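Local structure of ribulose bisphosphate carboxylase small chain (Galdieria sulphuraria, 4F0H) at residues B[24-29]-B[96-101]; B[49-54]-B[73-78]. The protein forms the small subunit of RuBisCO, the enzyme that carboxylates ribulose 1,5-bisphosphate in carbon fixation, and probably stabilises the assembly of the catalytic large chains. All blocks are in the same frame, centred on the assembly; numbering follows the deposited sequence.

Interaction 1. Residues B[24-29]-B[96-101]; sequences DYMISK and ISFIVN
M26 and I96 meet where the last turns of helix 16-28 lie against an edge strand, and the pair illustrates how a flexible side chain fits itself to a branched one. M26 leaves the helix with CG anti to its carbonyl carbon (chi1 -53°), runs extended through chi2 and then bends at chi3, bringing the methyl CE 4.0 Å from CG2 of I96. The bend leaves the sulfur at the apex of the chain, where SD lies 4.4 Å from CE1 of F98, near the plane of that ring and at its edge. M26 is thus the bump, and the side chains of I96 and F98, two residues apart on the strand, form the shallow hollow that receives it.

I96 has a second neighbour on the helix. Its longer branch, with CG1 anti to the backbone N (chi1 -177°), extends until CD1 is 4.3 Å from CE2 of Y25. The isoleucine therefore gives one branch to the methionine and the other to the tyrosine. All these touches are apolar; Q22, one turn earlier on the helix, also meets both I96 and F98. Within these ranges the axes of 24-28 and 96-99 run nearly antiparallel, at 164°, with a closest approach of 11.3 Å, an arrangement characteristic of the open alpha/beta sandwich of RuBisCO small subunits, in which helices cover one face of a four-stranded antiparallel sheet.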
loop_
_atom_site.group_PDB
_atom_site.type_symbol
_atom_site.label_atom_id
_atom_site.label_comp_id
_atom_site.label_asym_id
_atom_site.label_seq_id
_atom_site.Cartn_x
_atom_site.Cartn_y
_atom_site.Cartn_z
ATOM N N ASP B 24 48.731 29.006 -17.953
ATOM C CA ASP B 24 48.475 29.695 -19.221
ATOM C C ASP B 24 47.125 29.264 -19.862
ATOM O O ASP B 24 46.311 30.079 -20.283
ATOM C CB ASP B 24 49.634 29.427 -20.177
ATOM C CG ASP B 24 50.884 30.275 -19.849
ATOM O OD1 ASP B 24 52.012 29.842 -20.143
ATOM O OD2 ASP B 24 50.748 31.391 -19.290
ATOM N N TYR B 25 46.868 27.963 -19.916
ATOM C CA TYR B 25 45.658 27.519 -20.551
ATOM C C TYR B 25 44.440 28.062 -19.746
ATOM O O TYR B 25 43.484 28.652 -20.293
ATOM C CB TYR B 25 45.678 25.963 -20.645
ATOM C CG TYR B 25 44.300 25.355 -20.865
ATOM C CD1 TYR B 25 43.738 25.255 -22.138
ATOM C CD2 TYR B 25 43.568 24.856 -19.754
ATOM C CE1 TYR B 25 42.438 24.709 -22.315
ATOM C CE2 TYR B 25 42.284 24.310 -19.903
ATOM C CZ TYR B 25 41.723 24.251 -21.182
ATOM O OH TYR B 25 40.449 23.703 -21.271
ATOM N N MET B 26 44.477 27.842 -18.435
ATOM C CA MET B 26 43.409 28.336 -17.562
ATOM C C MET B 26 43.122 29.821 -17.775
ATOM O O MET B 26 41.969 30.254 -17.803
ATOM C CB MET B 26 43.726 28.037 -16.084
ATOM C CG MET B 26 44.039 26.540 -15.935
ATOM S SD MET B 26 44.424 26.095 -14.248
ATOM C CE MET B 26 42.923 26.537 -13.469
ATOM N N ILE B 27 44.194 30.591 -17.920
ATOM C CA ILE B 27 44.093 32.027 -18.070
ATOM C C ILE B 27 43.453 32.335 -19.397
ATOM O O ILE B 27 42.607 33.207 -19.491
ATOM C CB ILE B 27 45.458 32.695 -17.965
ATOM C CG1 ILE B 27 46.045 32.598 -16.536
ATOM C CG2 ILE B 27 45.401 34.195 -18.352
ATOM C CD1 ILE B 27 47.404 33.282 -16.460
ATOM N N SER B 28 43.847 31.604 -20.431
ATOM C CA SER B 28 43.322 31.870 -21.744
ATOM C C SER B 28 41.844 31.515 -21.733
ATOM O O SER B 28 41.098 32.086 -22.481
ATOM C CB SER B 28 44.079 31.045 -22.764
ATOM O OG SER B 28 43.546 29.716 -22.699
ATOM N N LYS B 29 41.418 30.636 -20.820
ATOM C CA LYS B 29 40.015 30.223 -20.702
ATOM C C LYS B 29 39.241 31.109 -19.748
ATOM O O LYS B 29 38.066 30.884 -19.457
ATOM C CB LYS B 29 39.958 28.817 -20.113
ATOM C CG LYS B 29 39.807 27.714 -21.135
ATOM C CD LYS B 29 40.457 28.116 -22.412
ATOM C CE LYS B 29 39.872 27.284 -23.578
ATOM N NZ LYS B 29 38.529 26.676 -23.188
ATOM N N ILE B 96 38.708 21.840 -14.827
ATOM C CA ILE B 96 39.981 21.157 -14.806
ATOM C C ILE B 96 40.425 21.121 -13.345
ATOM O O ILE B 96 40.140 22.088 -12.588
ATOM C CB ILE B 96 41.016 21.888 -15.693
ATOM C CG1 ILE B 96 42.322 21.136 -15.742
ATOM C CG2 ILE B 96 41.326 23.271 -15.174
ATOM C CD1 ILE B 96 43.325 21.742 -16.678
ATOM N N SER B 97 41.092 20.042 -12.955
ATOM C CA SER B 97 41.559 19.835 -11.532
ATOM C C SER B 97 42.692 18.799 -11.536
ATOM O O SER B 97 42.474 17.655 -11.912
ATOM C CB SER B 97 40.393 19.371 -10.685
ATOM O OG SER B 97 40.768 18.926 -9.401
ATOM N N PHE B 98 43.923 19.208 -11.190
ATOM C CA PHE B 98 45.015 18.254 -11.236
ATOM C C PHE B 98 45.934 18.412 -10.018
ATOM O O PHE B 98 46.084 19.507 -9.370
ATOM C CB PHE B 98 45.792 18.410 -12.557
ATOM C CG PHE B 98 46.324 19.776 -12.754
ATOM C CD1 PHE B 98 45.563 20.743 -13.384
ATOM C CD2 PHE B 98 47.600 20.115 -12.296
ATOM C CE1 PHE B 98 46.056 22.016 -13.567
ATOM C CE2 PHE B 98 48.093 21.392 -12.470
ATOM C CZ PHE B 98 47.297 22.354 -13.101
ATOM N N ILE B 99 46.563 17.303 -9.708
ATOM C CA ILE B 99 47.410 17.196 -8.580
ATOM C C ILE B 99 48.784 17.817 -8.881
ATOM O O ILE B 99 49.400 17.550 -9.928
ATOM C CB ILE B 99 47.639 15.718 -8.169
ATOM C CG1 ILE B 99 46.319 14.991 -7.938
ATOM C CG2 ILE B 99 48.518 15.618 -6.920
ATOM C CD1 ILE B 99 45.635 15.394 -6.778
ATOM N N VAL B 100 49.242 18.642 -7.928
ATOM C CA VAL B 100 50.585 19.308 -7.974
ATOM C C VAL B 100 51.441 18.975 -6.766
ATOM O O VAL B 100 52.593 19.433 -6.638
ATOM C CB VAL B 100 50.476 20.839 -8.057
ATOM C CG1 VAL B 100 49.771 21.250 -9.278
ATOM C CG2 VAL B 100 49.790 21.400 -6.777
ATOM N N ASN B 101 50.874 18.234 -5.832
ATOM C CA ASN B 101 51.709 17.649 -4.776
ATOM C C ASN B 101 51.109 16.408 -4.204
ATOM O O ASN B 101 49.920 16.418 -3.881
ATOM C CB ASN B 101 51.863 18.667 -3.668
ATOM C CG ASN B 101 52.927 18.282 -2.670
ATOM O OD1 ASN B 101 52.622 17.908 -1.542
ATOM N ND2 ASN B 101 54.177 18.361 -3.074
#

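Interaction 2. Residues B[49-54]-B[73-78]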
loop_
_atom_site.group_PDB
_atom_site.type_symbol
_atom_site.label_atom_id
_atom_site.label_comp_id
_atom_site.label_asym_id
_atom_site.label_seq_id
_atom_site.Cartn_x
_atom_site.Cartn_y
_atom_site.Cartn_z
ATOM N N GLU B 49 40.608 21.406 1.715
ATOM C CA GLU B 49 40.841 22.695 2.359
ATOM C C GLU B 49 41.309 23.721 1.324
ATOM O O GLU B 49 42.018 23.384 0.373
ATOM C CB GLU B 49 41.911 22.565 3.450
ATOM C CG GLU B 49 41.526 21.604 4.572
ATOM C CD GLU B 49 40.117 21.884 5.160
ATOM O OE1 GLU B 49 39.809 23.011 5.586
ATOM O OE2 GLU B 49 39.332 20.943 5.249
ATOM N N MET B 50 40.937 24.967 1.526
ATOM C CA MET B 50 41.256 26.052 0.595
ATOM C C MET B 50 42.574 26.691 1.010
ATOM O O MET B 50 42.742 27.005 2.185
ATOM C CB MET B 50 40.196 27.127 0.744
ATOM C CG MET B 50 38.870 26.807 0.145
ATOM S SD MET B 50 37.774 28.272 -0.025
ATOM C CE MET B 50 38.202 28.844 -1.653
ATOM N N TRP B 51 43.512 26.888 0.083
ATOM C CA TRP B 51 44.722 27.658 0.378
ATOM C C TRP B 51 44.446 29.103 -0.050
ATOM O O TRP B 51 44.528 29.448 -1.232
ATOM C CB TRP B 51 45.941 27.081 -0.301
ATOM C CG TRP B 51 47.199 27.861 -0.133
ATOM C CD1 TRP B 51 47.728 28.790 -1.011
ATOM C CD2 TRP B 51 48.082 27.826 0.997
ATOM N NE1 TRP B 51 48.900 29.323 -0.480
ATOM C CE2 TRP B 51 49.129 28.741 0.748
ATOM C CE3 TRP B 51 48.094 27.097 2.186
ATOM C CZ2 TRP B 51 50.181 28.950 1.670
ATOM C CZ3 TRP B 51 49.117 27.311 3.099
ATOM C CH2 TRP B 51 50.166 28.201 2.820
ATOM N N GLY B 52 44.056 29.952 0.907
ATOM C CA GLY B 52 43.529 31.292 0.505
ATOM C C GLY B 52 42.322 31.248 -0.451
ATOM O O GLY B 52 41.638 30.216 -0.571
ATOM N N LEU B 53 42.041 32.358 -1.123
ATOM C CA LEU B 53 40.841 32.503 -1.952
ATOM C C LEU B 53 41.228 32.192 -3.399
ATOM O O LEU B 53 42.393 32.316 -3.749
ATOM C CB LEU B 53 40.313 33.954 -1.813
ATOM C CG LEU B 53 39.745 34.278 -0.409
ATOM C CD1 LEU B 53 39.654 35.738 -0.089
ATOM C CD2 LEU B 53 38.334 33.658 -0.303
ATOM N N PRO B 54 40.266 31.771 -4.257
ATOM C CA PRO B 54 40.658 31.614 -5.675
ATOM C C PRO B 54 41.254 32.936 -6.264
ATOM O O PRO B 54 41.031 33.981 -5.712
ATOM C CB PRO B 54 39.322 31.253 -6.355
ATOM C CG PRO B 54 38.452 30.781 -5.208
ATOM C CD PRO B 54 38.806 31.654 -4.088
ATOM N N LYS B 73 55.254 24.262 0.547
ATOM C CA LYS B 73 56.154 24.326 1.685
ATOM C C LYS B 73 55.383 24.150 2.976
ATOM O O LYS B 73 55.817 23.407 3.865
ATOM C CB LYS B 73 57.045 25.579 1.726
ATOM C CG LYS B 73 57.571 26.008 0.380
ATOM C CD LYS B 73 58.202 24.847 -0.480
ATOM C CE LYS B 73 58.401 25.298 -1.949
ATOM N NZ LYS B 73 58.067 24.280 -3.002
ATOM N N ALA B 74 54.238 24.809 3.092
ATOM C CA ALA B 74 53.509 24.761 4.321
ATOM C C ALA B 74 52.849 23.413 4.490
ATOM O O ALA B 74 52.594 23.047 5.619
ATOM C CB ALA B 74 52.458 25.816 4.349
ATOM N N LYS B 75 52.524 22.718 3.380
ATOM C CA LYS B 75 51.704 21.499 3.438
ATOM C C LYS B 75 52.353 20.359 2.652
ATOM O O LYS B 75 51.694 19.701 1.847
ATOM C CB LYS B 75 50.307 21.768 2.854
ATOM C CG LYS B 75 49.586 22.973 3.393
ATOM C CD LYS B 75 49.050 22.611 4.729
ATOM C CE LYS B 75 48.525 23.758 5.479
ATOM N NZ LYS B 75 48.020 23.156 6.737
ATOM N N SER B 76 53.651 20.126 2.855
ATOM C CA SER B 76 54.383 19.315 1.906
ATOM C C SER B 76 53.883 17.901 1.919
ATOM O O SER B 76 54.080 17.182 0.921
ATOM C CB SER B 76 55.900 19.276 2.194
ATOM O OG SER B 76 56.078 18.658 3.500
ATOM N N ASN B 77 53.347 17.469 3.049
ATOM C CA ASN B 77 52.828 16.085 3.152
ATOM C C ASN B 77 51.276 15.941 3.096
ATOM O O ASN B 77 50.650 15.098 3.775
ATOM C CB ASN B 77 53.399 15.423 4.391
ATOM C CG ASN B 77 52.919 16.057 5.622
ATOM O OD1 ASN B 77 52.559 17.253 5.636
ATOM N ND2 ASN B 77 52.872 15.275 6.690
ATOM N N PHE B 78 50.692 16.787 2.272
ATOM C CA PHE B 78 49.287 16.780 1.924
ATOM C C PHE B 78 49.254 16.615 0.429
ATOM O O PHE B 78 50.217 17.017 -0.251
ATOM C CB PHE B 78 48.721 18.162 2.228
ATOM C CG PHE B 78 48.430 18.395 3.700
ATOM C CD1 PHE B 78 49.477 18.733 4.583
ATOM C CD2 PHE B 78 47.106 18.298 4.194
ATOM C CE1 PHE B 78 49.245 18.958 5.970
ATOM C CE2 PHE B 78 46.843 18.526 5.593
ATOM C CZ PHE B 78 47.941 18.854 6.478
#
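The indole of W51 reaches across to the end of helix 61-74 and supplies the largest share of the surface buried here. Its chi1 of 176° sets CG anti to the backbone N and beside the carbonyl carbon, with the six-membered ring leading toward the helix end. There CH2 of W51 comes within 3.6 Å of the methyl CB of A74, and the adjoining CZ3 is 3.9 Å from the same CB. The methyl approaches obliquely, so the closest touch of the contact is a single methyl set against the CZ3-CH2 end of the six-membered ring.

K75 adds the second touch, at the ring's edge. Its CE lies near the indole plane, 4.3 Å from CZ3 of W51, so it is the aliphatic part of the lysine that packs. CD of K75 stands 3.8 Å above the plane of the F78 ring, displaced toward its rim. K75 leaves helical geometry and opens a type I turn closed by the bond from F78 N to K75 O, 3.1 Å long; the turn brings the phenyl ring back against the lysine side chain. The polar corner of the indole is held by the helix itself, since NE1 of W51 hydrogen-bonds to OE1 of E67, while A70 and C71 also touch the ring. With I35 and Y37 of strand 32-38 against it as well, W51 lies between helix 61-74 and the sheet, next to the short edge strand at 49-50.

From the N terminus the chain first passes through helix 16-28, whose end enters interaction 1, and then through strand 32-38 to the edge strand 49-50 and W51. Helix 61-74 follows, and residues 73-78 close the shorter loop of interaction 2 before strand 79-86 begins. Only when strand 93-101 returns to the first helix does interaction 1 close, so interaction 2 is nested within its loop. The two contacts, with centres about 16 Å apart, tie one helix to strand 93-101 and the end of the other to W51, at the opposite outer edge of the same four-stranded sheet, whose inner strands 32-38 and 79-86 lie between them.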